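Local coordinates for putative translocated intimin receptor protein (Translocated intimin receptor Tir) (Escherichia coli, PDB 2ZQK) that serves as the host-membrane receptor for bacterial intimin, its extracellular intimin-binding domain anchoring the bacterium while its intracellular parts trigger actin pedestal formation, at residues A7-T12 with E53-A58; N26-I31 with S40-D45. All coordinates share one frame; numbering follows the deposited sequence.

Contact 1. Residues A7-T12 with E53-A58; sequences ATETAT and EQAKAA
The antiparallel helical hairpin of the Tir intimin-binding domain is closed here by Thr-8, the backbone and aliphatic stem of Glu-9, and Thr-12 of helix 7-21, which pack on the small residues Ala-55 and Ala-58 of helix 45-67. The two short segments run at 148° to each other, their axes 7.5 Å apart at the closest point. Such nearness is consistent with alanine at 55 and 58: Glu-9 CA sits 4.7 Å from Ala-55 CA, and the same alpha carbon of Glu-9 makes a CA-H...O contact of 3.5 Å with Ala-55 O. No conventional hydrogen bond joins the segments.

Thr-12 reaches across with its methyl branch, CG2 lying 3.7 Å from Ala-55 CA with the methyl of Ala-58 beside it. Its hydroxyl turns back into its own helix, where Thr-12 OG1 donates to Thr-8 O over 2.8 Å, coming from above the carbonyl plane; Thr-12 N reaches the same oxygen from the opposite face. Two donors thus grip Thr-8 O, and the OG1 bond favours the rotamer (chi1 -67°) that points CG2 at the partner helix. Though bonded within its own helix, Thr-12 OG1 still lies against the Ala-58 methyl, CB at 3.3 Å. One turn earlier, Thr-8 CG2 approaches Ala-58 CB at 3.7 Å and continues onto Ala-62.

At the margin the side chains of Glu-9 and Lys-56 run alongside each other in one direction. Glu-9 OE2 meets the aliphatic Lys-56 CG at 3.6 Å, whereas Lys-56 NZ bends away to a salt bridge with Glu-53 OE2. The carboxylate of Glu-9 has a long, weak ion pair with Arg-13.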
ATOM      1  N   ALA B   7     -32.525  -0.736  28.948  1.00 88.74           N
ATOM      2  CA  ALA B   7     -31.857  -1.662  28.042  1.00 88.26           C
ATOM      3  C   ALA B   7     -32.002  -1.184  26.607  1.00 88.02           C
ATOM      4  O   ALA B   7     -31.105  -1.384  25.792  1.00 90.10           O
ATOM      5  CB  ALA B   7     -32.442  -3.056  28.185  1.00 67.93           C
ATOM      6  N   THR B   8     -33.131  -0.547  26.306  1.00 68.34           N
ATOM      7  CA  THR B   8     -33.387  -0.050  24.960  1.00 67.16           C
ATOM      8  C   THR B   8     -32.402   1.023  24.569  1.00 66.74           C
ATOM      9  O   THR B   8     -31.783   0.946  23.511  1.00 65.98           O
ATOM     10  CB  THR B   8     -34.791   0.540  24.830  1.00 66.46           C
ATOM     11  OG1 THR B   8     -35.754  -0.490  25.069  1.00 68.30           O
ATOM     12  CG2 THR B   8     -35.000   1.134  23.426  1.00 63.81           C
ATOM     13  N   GLU B   9     -32.269   2.033  25.419  1.00 78.31           N
ATOM     14  CA  GLU B   9     -31.346   3.115  25.146  1.00 78.99           C
ATOM     15  C   GLU B   9     -29.915   2.610  24.931  1.00 81.89           C
ATOM     16  O   GLU B   9     -29.315   2.856  23.878  1.00 86.62           O
ATOM     17  CB  GLU B   9     -31.373   4.122  26.289  1.00 69.88           C
ATOM     18  CG  GLU B   9     -30.166   5.030  26.311  1.00 70.37           C
ATOM     19  CD  GLU B   9     -30.244   6.062  27.400  1.00 75.26           C
ATOM     20  OE1 GLU B   9     -30.658   5.698  28.521  1.00 87.43           O
ATOM     21  OE2 GLU B   9     -29.883   7.230  27.140  1.00 76.66           O
ATOM     22  N   THR B  10     -29.373   1.906  25.925  1.00 72.23           N
ATOM     23  CA  THR B  10     -28.014   1.384  25.839  1.00 71.73           C
ATOM     24  C   THR B  10     -27.799   0.522  24.591  1.00 72.10           C
ATOM     25  O   THR B  10     -26.841   0.734  23.855  1.00 73.98           O
ATOM     26  CB  THR B  10     -27.655   0.576  27.113  1.00 60.91           C
ATOM     27  OG1 THR B  10     -27.672   1.456  28.243  1.00 60.83           O
ATOM     28  CG2 THR B  10     -26.267  -0.040  26.995  1.00 53.68           C
ATOM     29  N   ALA B  11     -28.684  -0.439  24.347  1.00 65.94           N
ATOM     30  CA  ALA B  11     -28.547  -1.295  23.173  1.00 66.39           C
ATOM     31  C   ALA B  11     -28.484  -0.414  21.944  1.00 66.25           C
ATOM     32  O   ALA B  11     -27.580  -0.560  21.120  1.00 68.09           O
ATOM     33  CB  ALA B  11     -29.726  -2.246  23.061  1.00 63.73           C
ATOM     34  N   THR B  12     -29.450   0.496  21.824  1.00 63.82           N
ATOM     35  CA  THR B  12     -29.501   1.421  20.701  1.00 65.54           C
ATOM     36  C   THR B  12     -28.167   2.155  20.563  1.00 65.24           C
ATOM     37  O   THR B  12     -27.535   2.118  19.500  1.00 66.69           O
ATOM     38  CB  THR B  12     -30.623   2.455  20.880  1.00 69.08           C
ATOM     39  OG1 THR B  12     -31.891   1.796  20.815  1.00 72.77           O
ATOM     40  CG2 THR B  12     -30.565   3.507  19.788  1.00 68.36           C
ATOM     41  N   GLU B  53     -28.905  11.420  21.511  1.00 58.20           N
ATOM     42  CA  GLU B  53     -30.317  11.782  21.464  1.00 58.80           C
ATOM     43  C   GLU B  53     -31.139  10.615  20.975  1.00 60.46           C
ATOM     44  O   GLU B  53     -32.135  10.260  21.598  1.00 62.40           O
ATOM     45  CB  GLU B  53     -30.539  12.978  20.538  1.00 58.29           C
ATOM     46  CG  GLU B  53     -29.884  14.233  21.048  1.00 61.23           C
ATOM     47  CD  GLU B  53     -30.261  14.489  22.480  1.00 69.08           C
ATOM     48  OE1 GLU B  53     -31.433  14.843  22.733  1.00 65.80           O
ATOM     49  OE2 GLU B  53     -29.388  14.311  23.355  1.00 81.10           O
ATOM     50  N   GLN B  54     -30.723  10.032  19.849  1.00 63.41           N
ATOM     51  CA  GLN B  54     -31.403   8.879  19.263  1.00 62.69           C
ATOM     52  C   GLN B  54     -31.553   7.788  20.319  1.00 63.03           C
ATOM     53  O   GLN B  54     -32.641   7.231  20.504  1.00 61.64           O
ATOM     54  CB  GLN B  54     -30.602   8.335  18.080  1.00 73.47           C
ATOM     55  CG  GLN B  54     -30.765   9.109  16.790  1.00 79.54           C
ATOM     56  CD  GLN B  54     -29.950   8.514  15.654  1.00 83.47           C
ATOM     57  OE1 GLN B  54     -28.730   8.707  15.572  1.00 84.20           O
ATOM     58  NE2 GLN B  54     -30.620   7.773  14.777  1.00 80.21           N
ATOM     59  N   ALA B  55     -30.451   7.481  21.002  1.00 55.00           N
ATOM     60  CA  ALA B  55     -30.471   6.484  22.059  1.00 55.34           C
ATOM     61  C   ALA B  55     -31.585   6.822  23.069  1.00 55.94           C
ATOM     62  O   ALA B  55     -32.360   5.955  23.468  1.00 54.54           O
ATOM     63  CB  ALA B  55     -29.120   6.449  22.751  1.00 60.90           C
ATOM     64  N   LYS B  56     -31.671   8.088  23.469  1.00 49.46           N
ATOM     65  CA  LYS B  56     -32.692   8.512  24.419  1.00 49.54           C
ATOM     66  C   LYS B  56     -34.108   8.428  23.872  1.00 47.89           C
ATOM     67  O   LYS B  56     -35.040   8.150  24.619  1.00 48.11           O
ATOM     68  CB  LYS B  56     -32.458   9.956  24.877  1.00 64.13           C
ATOM     69  CG  LYS B  56     -31.170  10.220  25.621  1.00 66.37           C
ATOM     70  CD  LYS B  56     -31.348  11.422  26.539  1.00 71.53           C
ATOM     71  CE  LYS B  56     -30.025  12.064  26.909  1.00 78.79           C
ATOM     72  NZ  LYS B  56     -29.509  12.907  25.790  1.00 85.38           N
ATOM     73  N   ALA B  57     -34.279   8.699  22.582  1.00 62.70           N
ATOM     74  CA  ALA B  57     -35.611   8.653  21.978  1.00 63.15           C
ATOM     75  C   ALA B  57     -36.105   7.219  21.960  1.00 63.84           C
ATOM     76  O   ALA B  57     -37.292   6.962  22.167  1.00 64.69           O
ATOM     77  CB  ALA B  57     -35.583   9.221  20.562  1.00 50.66           C
ATOM     78  N   ALA B  58     -35.182   6.292  21.711  1.00 56.64           N
ATOM     79  CA  ALA B  58     -35.498   4.873  21.686  1.00 58.32           C
ATOM     80  C   ALA B  58     -35.963   4.497  23.082  1.00 62.10           C
ATOM     81  O   ALA B  58     -36.915   3.731  23.240  1.00 64.84           O
ATOM     82  CB  ALA B  58     -34.264   4.074  21.322  1.00 45.23           C
TER

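Contact 2. Residues N26-I31 with S40-D45; sequences NQKVNI and SGVLKD
Strand 27-31 and the short strand 42-43 meet as an antiparallel pair centred on Gln-27 and Leu-43, a non-hydrogen-bonded pair with its CA atoms 4.5 Å apart, while the touching parts as a whole run at 135°. Hydrogen bonds flank the pair: Lys-28 N donates to Val-42 O over 2.7 Å, and Lys-44 N to Asn-26 O over 3.0 Å. Beyond the corner at Gly-41, Ser-40 closes the other end with two weak bonds to Lys-28 O, one from its backbone N and one from OG at 2.9 Å. With chi1 at 60°, OG lies between the backbone N and the carbonyl carbon of Ser-40, where it also accepts a weak bond from Val-42 N across the corner.

In the beta-hairpin that links the two long helices of the intimin-binding domain, 26-31 supplies one strand, while 40-45 holds the end of the other, strand 37-40, and the connection to helix 45-67, with Lys-44 as N-cap residue. Lys-28 extends its chain alongside Val-42, CD 4.0 Å from Val-42 CG1, and ends in a salt bridge whose hydrogen bond is weak, NZ to Asp-45 OD1 at 3.2 Å, on the first turn of that helix.

Leu-43 lays CD2 3.3 Å from Asn-26 O and packs inward on Thr-17, Phe-21 and Val-48, tying the bridge to both helices. Asn-26 ND2 bonds to Ala-20 O. Gln-27, diverging from Leu-43, hydrogen-bonds through NE2 to OE1 of Gln-27 of the second subunit, whose Pro-39 also packs on Val-29.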
ATOM      1  N   ASN B  26     -17.118   9.488  10.095  1.00 52.00           N
ATOM      2  CA  ASN B  26     -17.567   9.960  11.414  1.00 49.12           C
ATOM      3  C   ASN B  26     -16.460   9.713  12.432  1.00 47.91           C
ATOM      4  O   ASN B  26     -16.682   9.782  13.639  1.00 45.18           O
ATOM      5  CB  ASN B  26     -18.806   9.199  11.908  1.00 54.12           C
ATOM      6  CG  ASN B  26     -19.944   9.187  10.912  1.00 58.37           C
ATOM      7  OD1 ASN B  26     -20.224  10.183  10.247  1.00 67.56           O
ATOM      8  ND2 ASN B  26     -20.632   8.051  10.827  1.00 50.03           N
ATOM      9  N   GLN B  27     -15.260   9.440  11.946  1.00 45.50           N
ATOM     10  CA  GLN B  27     -14.168   9.114  12.838  1.00 46.58           C
ATOM     11  C   GLN B  27     -13.089  10.146  12.987  1.00 49.15           C
ATOM     12  O   GLN B  27     -12.543  10.619  11.986  1.00 50.88           O
ATOM     13  CB  GLN B  27     -13.525   7.815  12.372  1.00 59.21           C
ATOM     14  CG  GLN B  27     -13.230   6.839  13.484  1.00 62.85           C
ATOM     15  CD  GLN B  27     -12.778   5.510  12.949  1.00 68.55           C
ATOM     16  OE1 GLN B  27     -13.390   4.953  12.026  1.00 58.64           O
ATOM     17  NE2 GLN B  27     -11.705   4.980  13.525  1.00 70.73           N
ATOM     18  N   LYS B  28     -12.776  10.490  14.239  1.00 69.35           N
ATOM     19  CA  LYS B  28     -11.710  11.446  14.509  1.00 68.32           C
ATOM     20  C   LYS B  28     -10.481  10.661  14.118  1.00 69.37           C
ATOM     21  O   LYS B  28     -10.467   9.433  14.216  1.00 72.33           O
ATOM     22  CB  LYS B  28     -11.648  11.839  15.990  1.00 57.10           C
ATOM     23  CG  LYS B  28     -12.764  12.780  16.445  1.00 51.21           C
ATOM     24  CD  LYS B  28     -12.478  13.335  17.840  1.00 58.10           C
ATOM     25  CE  LYS B  28     -13.427  14.483  18.188  1.00 68.18           C
ATOM     26  NZ  LYS B  28     -12.876  15.397  19.234  1.00 61.66           N
ATOM     27  N   VAL B  29      -9.449  11.355  13.675  1.00 53.80           N
ATOM     28  CA  VAL B  29      -8.264  10.675  13.218  1.00 52.18           C
ATOM     29  C   VAL B  29      -7.011  11.268  13.844  1.00 50.72           C
ATOM     30  O   VAL B  29      -7.073  12.312  14.473  1.00 52.65           O
ATOM     31  CB  VAL B  29      -8.225  10.756  11.674  1.00 59.93           C
ATOM     32  CG1 VAL B  29      -7.263  11.835  11.229  1.00 53.44           C
ATOM     33  CG2 VAL B  29      -7.909   9.390  11.082  1.00 61.02           C
ATOM     34  N   ASN B  30      -5.881  10.590  13.670  1.00 37.89           N
ATOM     35  CA  ASN B  30      -4.604  11.024  14.217  1.00 34.37           C
ATOM     36  C   ASN B  30      -3.518  11.158  13.187  1.00 33.52           C
ATOM     37  O   ASN B  30      -2.542  10.415  13.221  1.00 33.82           O
ATOM     38  CB  ASN B  30      -4.124  10.061  15.280  1.00 44.68           C
ATOM     39  CG  ASN B  30      -4.534  10.489  16.659  1.00 57.28           C
ATOM     40  OD1 ASN B  30      -4.640   9.658  17.579  1.00 57.51           O
ATOM     41  ND2 ASN B  30      -4.755  11.802  16.831  1.00 56.53           N
ATOM     42  N   ILE B  31      -3.686  12.128  12.293  1.00 44.23           N
ATOM     43  CA  ILE B  31      -2.738  12.437  11.222  1.00 44.36           C
ATOM     44  C   ILE B  31      -1.284  12.603  11.684  1.00 48.11           C
ATOM     45  O   ILE B  31      -0.980  13.484  12.481  1.00 52.21           O
ATOM     46  CB  ILE B  31      -3.159  13.745  10.538  1.00 36.32           C
ATOM     47  CG1 ILE B  31      -4.637  13.654  10.131  1.00 33.27           C
ATOM     48  CG2 ILE B  31      -2.208  14.069   9.398  1.00 28.31           C
ATOM     49  CD1 ILE B  31      -5.095  14.752   9.219  1.00 65.09           C
ATOM     50  N   SER B  40      -8.210   7.283  15.444  1.00 68.18           N
ATOM     51  CA  SER B  40      -7.941   7.491  16.867  1.00 67.91           C
ATOM     52  C   SER B  40      -8.777   6.608  17.786  1.00 66.87           C
ATOM     53  O   SER B  40      -8.377   6.320  18.916  1.00 68.82           O
ATOM     54  CB  SER B  40      -8.170   8.962  17.236  1.00 58.98           C
ATOM     55  OG  SER B  40      -9.509   9.356  16.973  1.00 63.65           O
ATOM     56  N   GLY B  41      -9.941   6.188  17.301  1.00 55.66           N
ATOM     57  CA  GLY B  41     -10.813   5.348  18.104  1.00 52.08           C
ATOM     58  C   GLY B  41     -11.941   6.151  18.711  1.00 52.44           C
ATOM     59  O   GLY B  41     -12.722   5.644  19.518  1.00 54.94           O
ATOM     60  N   VAL B  42     -12.029   7.414  18.307  1.00 56.36           N
ATOM     61  CA  VAL B  42     -13.049   8.312  18.815  1.00 54.17           C
ATOM     62  C   VAL B  42     -13.853   8.929  17.681  1.00 55.40           C
ATOM     63  O   VAL B  42     -13.292   9.323  16.664  1.00 55.79           O
ATOM     64  CB  VAL B  42     -12.409   9.442  19.640  1.00 42.86           C
ATOM     65  CG1 VAL B  42     -13.492  10.339  20.221  1.00 47.07           C
ATOM     66  CG2 VAL B  42     -11.573   8.860  20.752  1.00 40.86           C
ATOM     67  N   LEU B  43     -15.169   9.016  17.864  1.00 58.41           N
ATOM     68  CA  LEU B  43     -16.061   9.591  16.859  1.00 58.02           C
ATOM     69  C   LEU B  43     -16.169  11.101  16.973  1.00 60.33           C
ATOM     70  O   LEU B  43     -15.962  11.681  18.041  1.00 62.42           O
ATOM     71  CB  LEU B  43     -17.461   9.016  16.997  1.00 42.06           C
ATOM     72  CG  LEU B  43     -17.712   7.529  16.792  1.00 40.36           C
ATOM     73  CD1 LEU B  43     -19.115   7.243  17.310  1.00 36.00           C
ATOM     74  CD2 LEU B  43     -17.564   7.124  15.307  1.00 28.13           C
ATOM     75  N   LYS B  44     -16.523  11.726  15.859  1.00 54.10           N
ATOM     76  CA  LYS B  44     -16.677  13.168  15.795  1.00 56.09           C
ATOM     77  C   LYS B  44     -17.770  13.629  16.756  1.00 57.50           C
ATOM     78  O   LYS B  44     -18.888  13.111  16.720  1.00 59.28           O
ATOM     79  CB  LYS B  44     -17.006  13.565  14.356  1.00 51.61           C
ATOM     80  CG  LYS B  44     -15.861  13.285  13.387  1.00 52.27           C
ATOM     81  CD  LYS B  44     -16.193  13.715  11.973  1.00 59.36           C
ATOM     82  CE  LYS B  44     -14.946  13.720  11.105  1.00 60.66           C
ATOM     83  NZ  LYS B  44     -15.222  14.314   9.763  1.00 66.93           N
ATOM     84  N   ASP B  45     -17.451  14.607  17.605  1.00 56.22           N
ATOM     85  CA  ASP B  45     -18.407  15.107  18.597  1.00 57.36           C
ATOM     86  C   ASP B  45     -19.860  15.209  18.122  1.00 59.20           C
ATOM     87  O   ASP B  45     -20.782  14.877  18.881  1.00 56.79           O
ATOM     88  CB  ASP B  45     -17.947  16.456  19.144  1.00 64.18           C
ATOM     89  CG  ASP B  45     -16.547  16.396  19.737  1.00 70.41           C
ATOM     90  OD1 ASP B  45     -16.025  15.275  19.935  1.00 73.74           O
ATOM     91  OD2 ASP B  45     -15.966  17.469  20.011  1.00 74.40           O
TER

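Contacts 1 and 2 show how one chain can be closed on itself at two levels. Contact 2 is nested within the loop that contact 1 closes, and each segment of contact 1 lies on a helix that is joined directly to a strand of contact 2. Their centres lie about 22 Å apart on opposite sides of the chain's centre, and their nearest atoms are about 9 Å apart without touching. Contact 1 packs Thr-8, Glu-9 and Thr-12 on two alanines, where the start of helix 7-21 meets the middle of helix 45-67; contact 2 is backbone pairing at the base of the hairpin and also touches the second subunit, through Gln-27 and Val-29. Both lie in the extracellular intimin-binding domain.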